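Local coordinates for amidase, hydantoinase/carbamoylase family (Paraburkholderia phymatum, PDB 6C0D), which probably hydrolyses N-carbamoyl-L-amino acids as a zinc-binding, homodimeric enzyme of the peptidase M20 family, at residues 227-233 against 281-286; 242-247 against 320-324; 273-277 against 287-291. All coordinates share one frame; numbering follows the deposited sequence. Where two conformers were deposited one is given.

Contact 1 (227-233 against 281-286); sequences IGQRNHA and FSVVPG
Gly286 lies flush against the backbone of 228-230, its CA 3.4 Å from Arg230 N. Lacking a side chain, it lets the two segments meet backbone to backbone, where a CB would run into Arg230 N, and its carbonyl O receives Gly228 N at 2.7 Å. A water accepts a hydrogen bond from Arg230 NE and a weak one from Gly286 N, while Arg230 NH1 forms a salt bridge with Asp277. Val284 faces Asn231 as an antiparallel hydrogen-bonded pair: Val284 N gives to Asn231 O at 2.8 Å, whereas the return bond from Asn231 N to Val284 O, 3.4 Å, is weak. This two-residue ladder, 231-232 on 283-284, adds a short strand to the start of 283-296 in the domain through which the M20 homodimer pairs. With CG1 of Val284 anti to the backbone N (chi1 -178°), the CG2 branch falls beside that nitrogen and reaches Ala233 CA at 3.8 Å, so that the valine touches Asn231 and Ala233 at once. Ala233 is small enough to sit close over the Ser282 peptide, CB 3.3 Å from Ser282 O, while its own N donates to that oxygen at 2.9 Å. Ala233 also packs on Thr270 of the second subunit.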
# COMPACT_ATOMS: atom_id res chain seq x y z
N ILE A 227 8.41 6.28 -11.20
CA ILE A 227 9.79 6.28 -10.75
C ILE A 227 10.18 7.73 -10.53
O ILE A 227 10.34 8.49 -11.49
CB ILE A 227 10.73 5.60 -11.75
CG1 ILE A 227 10.34 4.13 -11.97
CG2 ILE A 227 12.15 5.68 -11.22
CD1 ILE A 227 9.29 3.92 -13.04
N GLY A 228 10.34 8.10 -9.27
CA GLY A 228 10.78 9.42 -8.90
C GLY A 228 12.07 9.35 -8.10
O GLY A 228 13.00 8.66 -8.50
N GLN A 229 12.13 10.07 -6.98
CA GLN A 229 13.34 10.13 -6.18
C GLN A 229 12.98 10.16 -4.70
O GLN A 229 12.13 10.96 -4.29
CB GLN A 229 14.14 11.37 -6.56
CG GLN A 229 15.41 11.59 -5.80
CD GLN A 229 16.10 12.84 -6.28
OE1 GLN A 229 16.75 12.83 -7.32
NE2 GLN A 229 15.92 13.94 -5.55
N ARG A 230 13.59 9.28 -3.92
CA ARG A 230 13.43 9.30 -2.47
C ARG A 230 14.05 10.58 -1.92
O ARG A 230 15.08 11.04 -2.41
CB ARG A 230 14.13 8.10 -1.84
CG ARG A 230 13.25 7.07 -1.23
CD ARG A 230 14.08 5.94 -0.62
NE ARG A 230 13.53 4.63 -0.98
CZ ARG A 230 13.83 3.51 -0.35
NH1 ARG A 230 13.27 2.36 -0.73
NH2 ARG A 230 14.69 3.53 0.66
N ASN A 231 13.43 11.14 -0.87
CA ASN A 231 13.98 12.33 -0.23
C ASN A 231 13.47 12.40 1.21
O ASN A 231 12.45 11.80 1.56
CB ASN A 231 13.58 13.63 -0.94
CG ASN A 231 14.51 14.03 -2.07
OD1 ASN A 231 14.08 14.14 -3.23
ND2 ASN A 231 15.78 14.32 -1.74
N HIS A 232 14.21 13.13 2.03
CA HIS A 232 13.78 13.38 3.40
C HIS A 232 12.56 14.30 3.38
O HIS A 232 12.61 15.38 2.79
CB HIS A 232 14.95 14.00 4.16
CG HIS A 232 14.72 14.16 5.64
ND1 HIS A 232 13.69 14.93 6.15
CD2 HIS A 232 15.40 13.68 6.71
CE1 HIS A 232 13.74 14.89 7.48
NE2 HIS A 232 14.77 14.14 7.84
N ALA A 233 11.46 13.86 4.01
CA ALA A 233 10.20 14.59 3.91
C ALA A 233 10.20 15.91 4.68
O ALA A 233 9.26 16.70 4.50
CB ALA A 233 9.04 13.73 4.41
N PHE A 281 6.47 7.62 7.07
CA PHE A 281 6.02 8.99 7.29
C PHE A 281 7.00 10.03 6.78
O PHE A 281 6.60 11.06 6.24
CB PHE A 281 5.80 9.25 8.79
CG PHE A 281 4.38 9.05 9.28
CD1 PHE A 281 3.35 9.91 8.89
CD2 PHE A 281 4.09 8.03 10.17
CE1 PHE A 281 2.07 9.74 9.37
CE2 PHE A 281 2.79 7.86 10.64
CZ PHE A 281 1.79 8.72 10.23
N SER A 282 8.30 9.83 7.02
CA SER A 282 9.28 10.90 6.81
C SER A 282 10.11 10.74 5.54
O SER A 282 11.17 11.36 5.42
CB SER A 282 10.20 11.01 8.03
OG SER A 282 9.46 11.41 9.17
N VAL A 283 9.65 9.93 4.59
CA VAL A 283 10.36 9.75 3.32
C VAL A 283 9.41 10.03 2.16
O VAL A 283 8.39 9.36 2.00
CB VAL A 283 10.94 8.33 3.20
CG1 VAL A 283 11.74 8.19 1.91
CG2 VAL A 283 11.80 7.99 4.44
N VAL A 284 9.76 11.03 1.35
CA VAL A 284 9.11 11.25 0.06
C VAL A 284 9.28 9.98 -0.77
O VAL A 284 10.42 9.55 -0.98
CB VAL A 284 9.72 12.46 -0.67
CG1 VAL A 284 9.01 12.71 -2.00
CG2 VAL A 284 9.72 13.71 0.25
N PRO A 285 8.19 9.33 -1.22
CA PRO A 285 8.32 8.05 -1.94
C PRO A 285 9.08 8.23 -3.25
O PRO A 285 8.73 9.08 -4.07
CB PRO A 285 6.87 7.64 -2.21
CG PRO A 285 6.02 8.45 -1.27
CD PRO A 285 6.79 9.73 -0.99
N GLY A 286 10.09 7.38 -3.46
CA GLY A 286 10.84 7.41 -4.71
C GLY A 286 10.27 6.51 -5.79
O GLY A 286 10.62 6.64 -6.97
O HOH W 1 11.99 4.76 -3.11

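Contact 2 (242-247 against 320-324). With EDO (1,2-ethanediol), chain H.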
# COMPACT_ATOMS: atom_id res chain seq x y z
N ARG A 242 10.41 14.95 -6.39
CA ARG A 242 9.98 14.03 -7.44
C ARG A 242 9.24 12.90 -6.72
O ARG A 242 9.70 11.76 -6.67
CB ARG A 242 11.18 13.52 -8.24
CG ARG A 242 11.97 14.64 -8.92
CD ARG A 242 13.45 14.36 -8.85
NE ARG A 242 14.22 15.26 -9.71
CZ ARG A 242 14.46 15.03 -10.99
NH1 ARG A 242 13.97 13.93 -11.54
NH2 ARG A 242 15.17 15.89 -11.72
N ASP A 243 8.10 13.25 -6.14
CA ASP A 243 7.33 12.35 -5.28
C ASP A 243 6.55 11.37 -6.16
O ASP A 243 5.60 11.74 -6.84
CB ASP A 243 6.42 13.20 -4.40
CG ASP A 243 5.65 12.39 -3.38
OD1 ASP A 243 5.19 11.25 -3.69
OD2 ASP A 243 5.42 12.96 -2.28
N ALA A 244 6.95 10.09 -6.12
CA ALA A 244 6.31 9.11 -6.99
C ALA A 244 4.85 8.87 -6.59
O ALA A 244 4.03 8.52 -7.45
CB ALA A 244 7.08 7.79 -6.94
N GLY A 245 4.54 8.98 -5.30
CA GLY A 245 3.15 8.78 -4.88
C GLY A 245 2.25 9.93 -5.30
O GLY A 245 1.08 9.72 -5.62
N ALA A 246 2.77 11.15 -5.29
CA ALA A 246 1.98 12.28 -5.77
C ALA A 246 1.72 12.16 -7.27
O ALA A 246 0.62 12.49 -7.73
CB ALA A 246 2.70 13.60 -5.47
N ALA A 247 2.72 11.72 -8.03
CA ALA A 247 2.50 11.45 -9.45
C ALA A 247 1.41 10.40 -9.64
O ALA A 247 0.49 10.57 -10.45
CB ALA A 247 3.81 10.98 -10.10
N HIS A 320 6.39 15.39 -17.15
CA HIS A 320 6.63 15.35 -15.71
C HIS A 320 7.99 14.75 -15.37
O HIS A 320 8.56 13.96 -16.13
CB HIS A 320 5.53 14.55 -15.01
CG HIS A 320 4.19 15.21 -15.06
ND1 HIS A 320 3.86 16.26 -14.23
CD2 HIS A 320 3.12 15.02 -15.86
CE1 HIS A 320 2.63 16.66 -14.50
NE2 HIS A 320 2.16 15.93 -15.49
N LEU A 321 8.50 15.13 -14.19
CA LEU A 321 9.81 14.64 -13.76
C LEU A 321 9.74 13.19 -13.29
O LEU A 321 10.71 12.45 -13.45
CB LEU A 321 10.36 15.51 -12.63
CG LEU A 321 10.80 16.93 -13.02
CD1 LEU A 321 11.33 17.66 -11.79
CD2 LEU A 321 11.86 16.83 -14.10
N VAL A 322 8.61 12.77 -12.72
CA VAL A 322 8.43 11.37 -12.34
C VAL A 322 8.05 10.58 -13.59
O VAL A 322 7.06 10.90 -14.25
CB VAL A 322 7.35 11.23 -11.24
CG1 VAL A 322 7.11 9.76 -10.92
CG2 VAL A 322 7.77 11.98 -9.96
N ARG A 323 8.82 9.54 -13.90
CA ARG A 323 8.54 8.74 -15.09
C ARG A 323 7.45 7.71 -14.80
O ARG A 323 7.42 7.11 -13.72
CB ARG A 323 9.80 8.01 -15.56
CG ARG A 323 9.57 7.11 -16.78
CD ARG A 323 10.90 6.59 -17.32
NE ARG A 323 11.70 5.93 -16.29
CZ ARG A 323 11.65 4.63 -16.02
NH1 ARG A 323 10.83 3.84 -16.71
NH2 ARG A 323 12.41 4.11 -15.07
N ALA A 324 6.56 7.50 -15.78
CA ALA A 324 5.51 6.49 -15.70
C ALA A 324 5.83 5.31 -16.61
O ALA A 324 6.38 5.47 -17.70
CB ALA A 324 4.15 7.08 -16.10
C1 EDO H . 6.13 17.03 -12.13
O1 EDO H . 6.97 17.98 -12.79
C2 EDO H . 7.01 15.97 -11.48
O2 EDO H . 6.41 14.67 -11.63
O HOH W 2 12.28 11.72 -11.10
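Val322 sets one methyl against the first turn of helix 244-262 and the other against the chain leading into it, and apolar packing is the main part of this contact. Its CG1, anti to the backbone N (chi1 176°), presses on Ala247 CB at 3.6 Å and extends to Ala244 CA. The other methyl, Val322 CG2, lies 3.7 Å from Arg242 C. The branched valine can touch both surfaces at once, and the short side chains of Ala244 and Ala247 let it come close. Phe226 of strand 210-227 also packs on both Val322 and Ala247.

A second kind of contact is flat over apolar. The arginine chain of Arg242 bends at chi2 and crosses Leu321, bringing one face of its guanidinium over the leucine: CD1 stands 4.1 Å above the plane, over the centre of the group. The edge of the group stays available for polar bonding, and a water in its plane accepts from Arg242 NH1 at 2.8 Å and donates to Leu321 O.

Hydrogen bonds to the helix end and to a bound solvent molecule form the third kind. Asp243 is the N-cap: its OD1 accepts from Ala246 N at 2.9 Å, with a weaker bond from Gly245 N, meeting helix amides that lack acceptors in the first turn. Val322 N donates to O2 of a 1,2-ethanediol at 3.1 Å, probably a molecule from the crystallisation liquor.

The chemistry thus implies a join made by shape and apolar burial, with water carrying the polar link between the arginine and the loop; the capping carboxylate of Asp243 serves the helix end and takes no part in the join.

Contact 3 (273-277 against 287-291)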
# COMPACT_ATOMS: atom_id res chain seq x y z
N ARG A 273 -5.20 -1.63 -5.98
CA ARG A 273 -4.04 -1.62 -5.10
C ARG A 273 -3.16 -0.42 -5.41
O ARG A 273 -3.02 -0.04 -6.57
CB ARG A 273 -3.23 -2.91 -5.26
CG ARG A 273 -2.17 -3.11 -4.19
CD ARG A 273 -1.34 -4.39 -4.42
NE ARG A 273 -0.41 -4.61 -3.32
CZ ARG A 273 -0.68 -5.38 -2.26
NH1 ARG A 273 -1.85 -6.01 -2.18
NH2 ARG A 273 0.21 -5.51 -1.29
N ILE A 274 -2.58 0.16 -4.35
CA ILE A 274 -1.58 1.23 -4.45
C ILE A 274 -0.49 0.94 -3.43
O ILE A 274 -0.78 0.65 -2.27
CB ILE A 274 -2.22 2.61 -4.18
CG1 ILE A 274 -3.21 2.99 -5.28
CG2 ILE A 274 -1.13 3.71 -4.01
CD1 ILE A 274 -4.04 4.26 -4.90
N ASP A 275 0.78 1.02 -3.85
CA ASP A 275 1.92 0.79 -2.97
C ASP A 275 2.92 1.91 -3.17
O ASP A 275 3.34 2.17 -4.30
CB ASP A 275 2.60 -0.57 -3.24
CG ASP A 275 1.68 -1.77 -3.00
OD1 ASP A 275 1.21 -1.94 -1.86
OD2 ASP A 275 1.43 -2.55 -3.95
N LEU A 276 3.30 2.58 -2.08
CA LEU A 276 4.35 3.59 -2.10
C LEU A 276 5.60 3.02 -1.44
O LEU A 276 5.52 2.31 -0.43
CB LEU A 276 3.94 4.88 -1.36
CG LEU A 276 2.57 5.50 -1.67
CD1 LEU A 276 2.43 6.90 -1.04
CD2 LEU A 276 2.25 5.52 -3.16
N ASP A 277 6.75 3.35 -2.02
CA ASP A 277 8.04 2.87 -1.54
C ASP A 277 8.87 4.06 -1.08
O ASP A 277 9.12 4.98 -1.87
CB ASP A 277 8.76 2.08 -2.63
CG ASP A 277 10.10 1.57 -2.17
OD1 ASP A 277 11.13 2.20 -2.51
OD2 ASP A 277 10.12 0.56 -1.45
N LYS A 287 9.40 5.59 -5.40
CA LYS A 287 8.71 4.70 -6.33
C LYS A 287 7.29 4.47 -5.84
O LYS A 287 7.02 4.54 -4.64
CB LYS A 287 9.41 3.34 -6.48
CG LYS A 287 10.82 3.41 -7.07
CD LYS A 287 11.44 2.01 -7.19
CE LYS A 287 12.85 2.09 -7.77
NZ LYS A 287 13.55 0.76 -7.77
N ALA A 288 6.40 4.17 -6.78
CA ALA A 288 5.00 3.92 -6.47
C ALA A 288 4.41 3.07 -7.59
O ALA A 288 4.81 3.21 -8.76
CB ALA A 288 4.21 5.23 -6.33
N VAL A 289 3.45 2.22 -7.25
CA VAL A 289 2.81 1.35 -8.25
C VAL A 289 1.33 1.23 -7.93
O VAL A 289 0.93 1.16 -6.76
CB VAL A 289 3.50 -0.04 -8.31
CG1 VAL A 289 3.42 -0.73 -6.96
CG2 VAL A 289 2.86 -0.92 -9.40
N LEU A 290 0.51 1.25 -8.97
CA LEU A 290 -0.91 0.95 -8.80
C LEU A 290 -1.26 -0.24 -9.69
O LEU A 290 -0.59 -0.50 -10.69
CB LEU A 290 -1.81 2.16 -9.14
CG LEU A 290 -1.92 2.70 -10.58
CD1 LEU A 290 -2.81 1.82 -11.51
CD2 LEU A 290 -2.48 4.11 -10.54
N HIS A 291 -2.30 -0.95 -9.29
CA HIS A 291 -2.90 -2.00 -10.11
C HIS A 291 -4.23 -1.49 -10.64
O HIS A 291 -5.05 -0.97 -9.87
CB HIS A 291 -3.08 -3.27 -9.29
CG HIS A 291 -1.79 -3.86 -8.79
ND1 HIS A 291 -1.68 -5.16 -8.36
CD2 HIS A 291 -0.56 -3.31 -8.65
CE1 HIS A 291 -0.43 -5.40 -7.99
NE2 HIS A 291 0.26 -4.29 -8.16
O HOH W 3 0.12 -1.55 -6.17
O HOH W 4 2.41 -4.22 -5.53
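Arg273 and His291 run side by side off neighbouring strands, pointing the same way. With CG anti to the backbone N (chi1 -168°) and the chain extended as far as NE, the arginine lays its CD methylene over one face of the imidazole, a CH-pi contact 4.0 Å from CD to the ring centroid. Guanidinium and ring planes are turned 41° apart. The same extension brings Arg273 NE to Asp275 OD2 at 2.8 Å, a salt bridge in the guanidinium plane that uses the syn lone pair and, with the bond from Arg273 NH1 to Gly279 O of the second subunit, restrains the guanidinium. Residues two apart on a strand share a face, which makes this pairing possible. A water bridges Asp275 OD2 to Val289 O.

These strands form the antiparallel beta hairpin of 268-277 and 283-296, part of the dimerisation domain of the M20 fold. Backbone bonds hold it, among them Asp275 N to Val289 O and Asp277 N to Lys287 O, each 2.9 Å.

The opposite face is apolar and covered by helix 244-262. Leu276 sends CD2 to Ala288 CB at 3.7 Å, the small alanine fitting beneath the helix. Leu290 holds CG in the crowded position between the backbone N and carbonyl carbon (chi1 66°); only its CB meets Ile274, at CG1, 4.2 Å away, while its branched end leads off and the side chain also packs on Ile252 of the helix. Across the dimer, Ile274 packs on Ile274 of the second subunit, and the His291 ring meets that of Phe281 of the second subunit.

How the contacts relate
From the N terminus the chain lays down 227-233, then 242-247 and 273-277, before 281-286 returns to 227-233 and closes contact 1. Next, 287-291 folds back on 273-277, making the short hairpin loop of contact 3; last, 320-324 closes the long loop of contact 2. Contact 3 is therefore nested within contact 2, whereas contact 1 crosses both. Contacts 1 and 3 share strand 283-296. Contact 2 meets contact 1 through Pro285 O and Ala244 N, 2.9 Å apart, and its helix start packs on Ala288 of contact 3. Together they tie hairpin 268-277/283-296, the short strand 231-232, the start of helix 244-262 and the turn into strand 323-328; contacts 1 and 3 also touch the second subunit.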